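Local structure of sulfur oxidation protein soxB (Thermus thermophilus, 2WDD) at residues 187-201 with 233-246. The protein hydrolyses a sulfur-sulfur bond as a thiosulfohydrolase of the Sox sulfur oxidation pathway, with a two-manganese site. Sequence-based numbering, arbitrary orientation.
Sequences YNIVDDLFGDPLFPA and GLSFALDERRLQEA. With TBU (tertiary-butyl alcohol), chain E.
Tyr187 lies wedged against the first turn of helix 240-252, with Leu243 CB over one ring face in a CH-pi contact, 4.0 Å from the ring centroid, while Asn188 CB fills the opposite face. With CG between the backbone N and the carbonyl carbon (chi1 85°), the ring reaches the helix start, where Tyr187 OH takes a weak but straight hydrogen bond from Asp239 N (3.3 Å) and touches Leu238 CD1. Asp239 is the N-cap, its OD1 accepting from Arg242 N. A leucine in place of Tyr187 would probably leave Asp239 N without this acceptor and open a gap beside Leu243. Next to it, Asn188 ND2 donates to Phe236 O at 2.9 Å, tilted 34° from the carbonyl plane, and also to Ser218 O, so one buried amide ties two backbone carbonyls. One water donates to both Asn188 O and Ala237 O. Val190 CG1 sits 3.8 Å from Arg242 CZ, over the centre of the guanidinium face. Ile189 lies alongside Phe236, Ile189 CD1 3.6 Å from Phe236 CE1. A short antiparallel ladder follows: Val190 and Ser235 form a hydrogen-bonded pair through both N-H groups, and Asp192 N donates to Gly233 O from above the carbonyl plane.

The outer side is looser. Pro197 CG brushes Arg242 NH1, and a second water links Asp192 OD2 to Gly233 N. Asp191 OD2 makes an Asx turn to Leu193 N, extended by Phe194 N.

Ser235, Phe236 and Ala237 line a tertiary-butyl alcohol pocket, and the Phe236 side chain lies about 7 Å from that of His163, a manganese ligand. Tyr187 and Ala201 bond to Gly216 of strand 210-217, Leu234 and Leu198 touch Arg170 of helix 170-179, and Leu238 and Leu243 rest on helix 266-273.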
loop_
_atom_site.group_PDB
_atom_site.type_symbol
_atom_site.label_atom_id
_atom_site.label_comp_id
_atom_site.label_asym_id
_atom_site.label_seq_id
_atom_site.Cartn_x
_atom_site.Cartn_y
_atom_site.Cartn_z
ATOM N N TYR A 187 -18.872 4.421 -5.213
ATOM C CA TYR A 187 -19.829 5.511 -5.381
ATOM C C TYR A 187 -19.239 6.580 -6.301
ATOM O O TYR A 187 -19.971 7.365 -6.916
ATOM C CB TYR A 187 -20.164 6.153 -4.019
ATOM C CG TYR A 187 -19.168 7.222 -3.602
ATOM C CD1 TYR A 187 -19.364 8.560 -3.944
ATOM C CD2 TYR A 187 -17.981 6.879 -2.969
ATOM C CE1 TYR A 187 -18.434 9.534 -3.613
ATOM C CE2 TYR A 187 -17.029 7.842 -2.657
ATOM C CZ TYR A 187 -17.261 9.166 -2.970
ATOM O OH TYR A 187 -16.316 10.118 -2.664
ATOM N N ASN A 188 -17.907 6.615 -6.388
ATOM C CA ASN A 188 -17.214 7.701 -7.062
ATOM C C ASN A 188 -16.722 7.572 -8.498
ATOM O O ASN A 188 -16.288 8.569 -9.074
ATOM C CB ASN A 188 -16.096 8.268 -6.173
ATOM C CG ASN A 188 -15.023 7.240 -5.840
ATOM O OD1 ASN A 188 -15.311 6.071 -5.551
ATOM N ND2 ASN A 188 -13.766 7.675 -5.889
ATOM N N ILE A 189 -16.746 6.369 -9.054
ATOM C CA ILE A 189 -16.282 6.174 -10.424
ATOM C C ILE A 189 -17.473 6.474 -11.328
ATOM O O ILE A 189 -18.457 5.738 -11.330
ATOM C CB ILE A 189 -15.726 4.762 -10.640
ATOM C CG1 ILE A 189 -14.528 4.527 -9.705
ATOM C CG2 ILE A 189 -15.270 4.569 -12.102
ATOM C CD1 ILE A 189 -14.027 3.104 -9.677
ATOM N N VAL A 190 -17.387 7.579 -12.063
ATOM C CA VAL A 190 -18.487 8.012 -12.920
ATOM C C VAL A 190 -17.966 8.342 -14.305
ATOM O O VAL A 190 -16.769 8.546 -14.504
ATOM C CB VAL A 190 -19.217 9.237 -12.306
ATOM C CG1 VAL A 190 -19.671 8.939 -10.868
ATOM C CG2 VAL A 190 -18.326 10.492 -12.349
ATOM N N ASP A 191 -18.876 8.429 -15.264
ATOM C CA ASP A 191 -18.474 8.802 -16.610
ATOM C C ASP A 191 -18.112 10.282 -16.578
ATOM O O ASP A 191 -18.789 11.076 -15.919
ATOM C CB ASP A 191 -19.639 8.598 -17.574
ATOM C CG ASP A 191 -19.317 9.097 -18.946
ATOM O OD1 ASP A 191 -18.492 8.446 -19.613
ATOM O OD2 ASP A 191 -19.777 10.206 -19.288
ATOM N N ASP A 192 -17.029 10.659 -17.255
ATOM C CA ASP A 192 -16.558 12.037 -17.198
ATOM C C ASP A 192 -17.328 13.092 -17.990
ATOM O O ASP A 192 -17.066 14.293 -17.868
ATOM C CB ASP A 192 -15.043 12.123 -17.434
ATOM C CG ASP A 192 -14.653 11.936 -18.895
ATOM O OD1 ASP A 192 -15.523 11.606 -19.731
ATOM O OD2 ASP A 192 -13.455 12.113 -19.203
ATOM N N LEU A 193 -18.309 12.649 -18.767
ATOM C CA LEU A 193 -19.117 13.559 -19.570
ATOM C C LEU A 193 -20.539 13.702 -19.036
ATOM O O LEU A 193 -21.076 14.807 -18.981
ATOM C CB LEU A 193 -19.146 13.085 -21.021
ATOM C CG LEU A 193 -20.015 13.854 -22.019
ATOM C CD1 LEU A 193 -19.536 15.291 -22.114
ATOM C CD2 LEU A 193 -19.948 13.182 -23.384
ATOM N N PHE A 194 -21.167 12.583 -18.681
ATOM C CA PHE A 194 -22.547 12.618 -18.189
ATOM C C PHE A 194 -22.634 12.530 -16.662
ATOM O O PHE A 194 -23.662 12.884 -16.072
ATOM C CB PHE A 194 -23.344 11.439 -18.758
ATOM C CG PHE A 194 -23.657 11.551 -20.226
ATOM C CD1 PHE A 194 -24.917 11.948 -20.647
ATOM C CD2 PHE A 194 -22.719 11.188 -21.180
ATOM C CE1 PHE A 194 -25.220 12.015 -21.997
ATOM C CE2 PHE A 194 -23.016 11.247 -22.536
ATOM C CZ PHE A 194 -24.265 11.669 -22.942
ATOM N N GLY A 195 -21.609 11.967 -16.032
ATOM C CA GLY A 195 -21.615 11.827 -14.591
ATOM C C GLY A 195 -22.356 10.623 -14.029
ATOM O O GLY A 195 -22.507 10.520 -12.809
ATOM N N ASP A 196 -22.819 9.709 -14.879
ATOM C CA ASP A 196 -23.511 8.530 -14.360
ATOM C C ASP A 196 -22.517 7.569 -13.717
ATOM O O ASP A 196 -21.453 7.279 -14.271
ATOM C CB ASP A 196 -24.315 7.807 -15.450
ATOM C CG ASP A 196 -23.505 7.552 -16.711
ATOM O OD1 ASP A 196 -23.048 8.534 -17.317
ATOM O OD2 ASP A 196 -23.418 6.381 -17.148
ATOM N N PRO A 197 -22.848 7.070 -12.521
ATOM C CA PRO A 197 -21.924 6.130 -11.886
ATOM C C PRO A 197 -21.863 4.823 -12.665
ATOM O O PRO A 197 -22.874 4.348 -13.197
ATOM C CB PRO A 197 -22.548 5.899 -10.504
ATOM C CG PRO A 197 -23.330 7.157 -10.240
ATOM C CD PRO A 197 -23.872 7.570 -11.583
ATOM N N LEU A 198 -20.664 4.253 -12.755
ATOM C CA LEU A 198 -20.463 3.013 -13.485
ATOM C C LEU A 198 -20.688 1.743 -12.674
ATOM O O LEU A 198 -20.912 0.688 -13.244
ATOM C CB LEU A 198 -19.085 3.008 -14.153
ATOM C CG LEU A 198 -19.002 4.213 -15.102
ATOM C CD1 LEU A 198 -17.643 4.374 -15.698
ATOM C CD2 LEU A 198 -20.075 4.150 -16.201
ATOM N N PHE A 199 -20.670 1.850 -11.346
ATOM C CA PHE A 199 -20.837 0.681 -10.492
ATOM C C PHE A 199 -21.799 0.990 -9.364
ATOM O O PHE A 199 -22.054 2.154 -9.065
ATOM C CB PHE A 199 -19.490 0.292 -9.876
ATOM C CG PHE A 199 -18.407 0.062 -10.896
ATOM C CD1 PHE A 199 -18.463 -1.033 -11.737
ATOM C CD2 PHE A 199 -17.395 0.992 -11.069
ATOM C CE1 PHE A 199 -17.488 -1.241 -12.704
ATOM C CE2 PHE A 199 -16.411 0.796 -12.031
ATOM C CZ PHE A 199 -16.454 -0.327 -12.842
ATOM N N PRO A 200 -22.266 -0.054 -8.665
ATOM C CA PRO A 200 -23.136 0.235 -7.521
ATOM C C PRO A 200 -22.333 0.913 -6.412
ATOM O O PRO A 200 -21.165 0.586 -6.188
ATOM C CB PRO A 200 -23.587 -1.159 -7.063
ATOM C CG PRO A 200 -23.404 -2.047 -8.261
ATOM C CD PRO A 200 -22.191 -1.496 -8.964
ATOM N N ALA A 201 -22.966 1.846 -5.708
ATOM C CA ALA A 201 -22.302 2.555 -4.614
ATOM C C ALA A 201 -22.241 1.689 -3.368
ATOM O O ALA A 201 -21.293 1.781 -2.585
ATOM C CB ALA A 201 -23.030 3.849 -4.297
ATOM N N GLY A 233 -12.083 8.740 -19.930
ATOM C CA GLY A 233 -13.531 8.613 -19.960
ATOM C C GLY A 233 -14.123 8.479 -18.574
ATOM O O GLY A 233 -15.340 8.569 -18.394
ATOM N N LEU A 234 -13.256 8.275 -17.587
ATOM C CA LEU A 234 -13.703 8.129 -16.207
ATOM C C LEU A 234 -13.281 9.273 -15.302
ATOM O O LEU A 234 -12.199 9.847 -15.468
ATOM C CB LEU A 234 -13.129 6.847 -15.618
ATOM C CG LEU A 234 -13.472 5.558 -16.358
ATOM C CD1 LEU A 234 -12.774 4.355 -15.729
ATOM C CD2 LEU A 234 -14.973 5.376 -16.364
ATOM N N SER A 235 -14.112 9.546 -14.297
ATOM C CA SER A 235 -13.791 10.495 -13.240
ATOM C C SER A 235 -13.875 9.693 -11.937
ATOM O O SER A 235 -14.766 8.864 -11.781
ATOM C CB SER A 235 -14.798 11.632 -13.181
ATOM O OG SER A 235 -14.532 12.447 -12.049
ATOM N N PHE A 236 -12.943 9.936 -11.018
ATOM C CA PHE A 236 -12.892 9.241 -9.729
ATOM C C PHE A 236 -13.032 10.275 -8.605
ATOM O O PHE A 236 -12.830 9.966 -7.425
ATOM C CB PHE A 236 -11.503 8.594 -9.565
ATOM C CG PHE A 236 -11.317 7.326 -10.337
ATOM C CD1 PHE A 236 -11.232 6.111 -9.676
ATOM C CD2 PHE A 236 -11.153 7.344 -11.717
ATOM C CE1 PHE A 236 -11.045 4.938 -10.370
ATOM C CE2 PHE A 236 -10.982 6.156 -12.416
ATOM C CZ PHE A 236 -10.947 4.954 -11.739
ATOM N N ALA A 237 -13.265 11.528 -8.978
ATOM C CA ALA A 237 -13.280 12.620 -8.006
ATOM C C ALA A 237 -14.010 12.358 -6.694
ATOM O O ALA A 237 -15.096 11.780 -6.678
ATOM C CB ALA A 237 -13.799 13.904 -8.646
ATOM N N LEU A 238 -13.400 12.802 -5.599
ATOM C CA LEU A 238 -14.023 12.718 -4.289
ATOM C C LEU A 238 -15.236 13.651 -4.379
ATOM O O LEU A 238 -15.101 14.821 -4.752
ATOM C CB LEU A 238 -13.051 13.223 -3.215
ATOM C CG LEU A 238 -13.609 13.433 -1.806
ATOM C CD1 LEU A 238 -13.865 12.097 -1.132
ATOM C CD2 LEU A 238 -12.657 14.279 -0.978
ATOM N N ASP A 239 -16.415 13.117 -4.093
ATOM C CA ASP A 239 -17.656 13.877 -4.208
ATOM C C ASP A 239 -18.459 13.692 -2.924
ATOM O O ASP A 239 -19.214 12.728 -2.783
ATOM C CB ASP A 239 -18.450 13.357 -5.410
ATOM C CG ASP A 239 -19.589 14.277 -5.819
ATOM O OD1 ASP A 239 -20.142 14.985 -4.949
ATOM O OD2 ASP A 239 -19.966 14.243 -7.009
ATOM N N GLU A 240 -18.242 14.592 -1.970
ATOM C CA GLU A 240 -18.898 14.502 -0.667
ATOM C C GLU A 240 -20.418 14.418 -0.747
ATOM O O GLU A 240 -21.042 13.671 0.003
ATOM C CB GLU A 240 -18.462 15.650 0.237
ATOM C CG GLU A 240 -16.983 15.610 0.580
ATOM C CD GLU A 240 -16.594 16.647 1.605
ATOM O OE1 GLU A 240 -16.453 17.828 1.234
ATOM O OE2 GLU A 240 -16.416 16.277 2.782
ATOM N N ARG A 241 -21.005 15.174 -1.670
ATOM C CA ARG A 241 -22.452 15.162 -1.864
ATOM C C ARG A 241 -22.939 13.774 -2.261
ATOM O O ARG A 241 -23.853 13.224 -1.647
ATOM C CB ARG A 241 -22.837 16.166 -2.957
ATOM C CG ARG A 241 -24.091 16.974 -2.669
ATOM C CD ARG A 241 -24.641 17.589 -3.952
ATOM N NE ARG A 241 -25.169 16.566 -4.851
ATOM C CZ ARG A 241 -24.506 16.063 -5.889
ATOM N NH1 ARG A 241 -23.286 16.498 -6.176
ATOM N NH2 ARG A 241 -25.066 15.126 -6.643
ATOM N N ARG A 242 -22.329 13.215 -3.302
ATOM C CA ARG A 242 -22.693 11.893 -3.790
ATOM C C ARG A 242 -22.490 10.834 -2.701
ATOM O O ARG A 242 -23.277 9.896 -2.581
ATOM C CB ARG A 242 -21.881 11.546 -5.046
ATOM C CG ARG A 242 -22.569 10.581 -5.999
ATOM C CD ARG A 242 -21.630 10.086 -7.103
ATOM N NE ARG A 242 -21.377 11.088 -8.142
ATOM C CZ ARG A 242 -22.167 11.309 -9.189
ATOM N NH1 ARG A 242 -23.296 10.628 -9.334
ATOM N NH2 ARG A 242 -21.833 12.222 -10.094
ATOM N N LEU A 243 -21.425 10.985 -1.915
ATOM C CA LEU A 243 -21.150 10.034 -0.836
ATOM C C LEU A 243 -22.241 10.132 0.226
ATOM O O LEU A 243 -22.766 9.116 0.680
ATOM C CB LEU A 243 -19.774 10.302 -0.212
ATOM C CG LEU A 243 -19.381 9.372 0.950
ATOM C CD1 LEU A 243 -19.517 7.890 0.594
ATOM C CD2 LEU A 243 -17.960 9.693 1.432
ATOM N N GLN A 244 -22.571 11.361 0.617
ATOM C CA GLN A 244 -23.611 11.595 1.621
ATOM C C GLN A 244 -24.961 11.061 1.165
ATOM O O GLN A 244 -25.695 10.460 1.946
ATOM C CB GLN A 244 -23.734 13.080 1.950
ATOM C CG GLN A 244 -24.729 13.376 3.082
ATOM C CD GLN A 244 -24.309 12.766 4.414
ATOM O OE1 GLN A 244 -23.502 13.344 5.145
ATOM N NE2 GLN A 244 -24.874 11.606 4.745
ATOM N N GLU A 245 -25.298 11.274 -0.104
ATOM C CA GLU A 245 -26.565 10.790 -0.624
ATOM C C GLU A 245 -26.605 9.263 -0.674
ATOM O O GLU A 245 -27.643 8.649 -0.433
ATOM C CB GLU A 245 -26.859 11.438 -1.978
ATOM C CG GLU A 245 -26.873 12.964 -1.879
ATOM C CD GLU A 245 -27.269 13.658 -3.169
ATOM O OE1 GLU A 245 -27.565 12.964 -4.164
ATOM O OE2 GLU A 245 -27.284 14.909 -3.180
ATOM N N ALA A 246 -25.455 8.646 -0.932
ATOM C CA ALA A 246 -25.380 7.192 -0.962
ATOM C C ALA A 246 -25.621 6.634 0.446
ATOM O O ALA A 246 -26.346 5.655 0.631
ATOM C CB ALA A 246 -24.023 6.736 -1.502
HETATM O O TBU E . -10.938 11.950 -11.592
HETATM C C TBU E . -10.975 13.394 -11.677
HETATM C C1 TBU E . -12.187 13.840 -12.452
HETATM C C2 TBU E . -11.054 14.117 -10.323
HETATM C C3 TBU E . -9.731 13.866 -12.413
HETATM O O HOH W 1 -16.927 11.162 -8.564
HETATM O O HOH W 2 -10.948 11.337 -18.517
#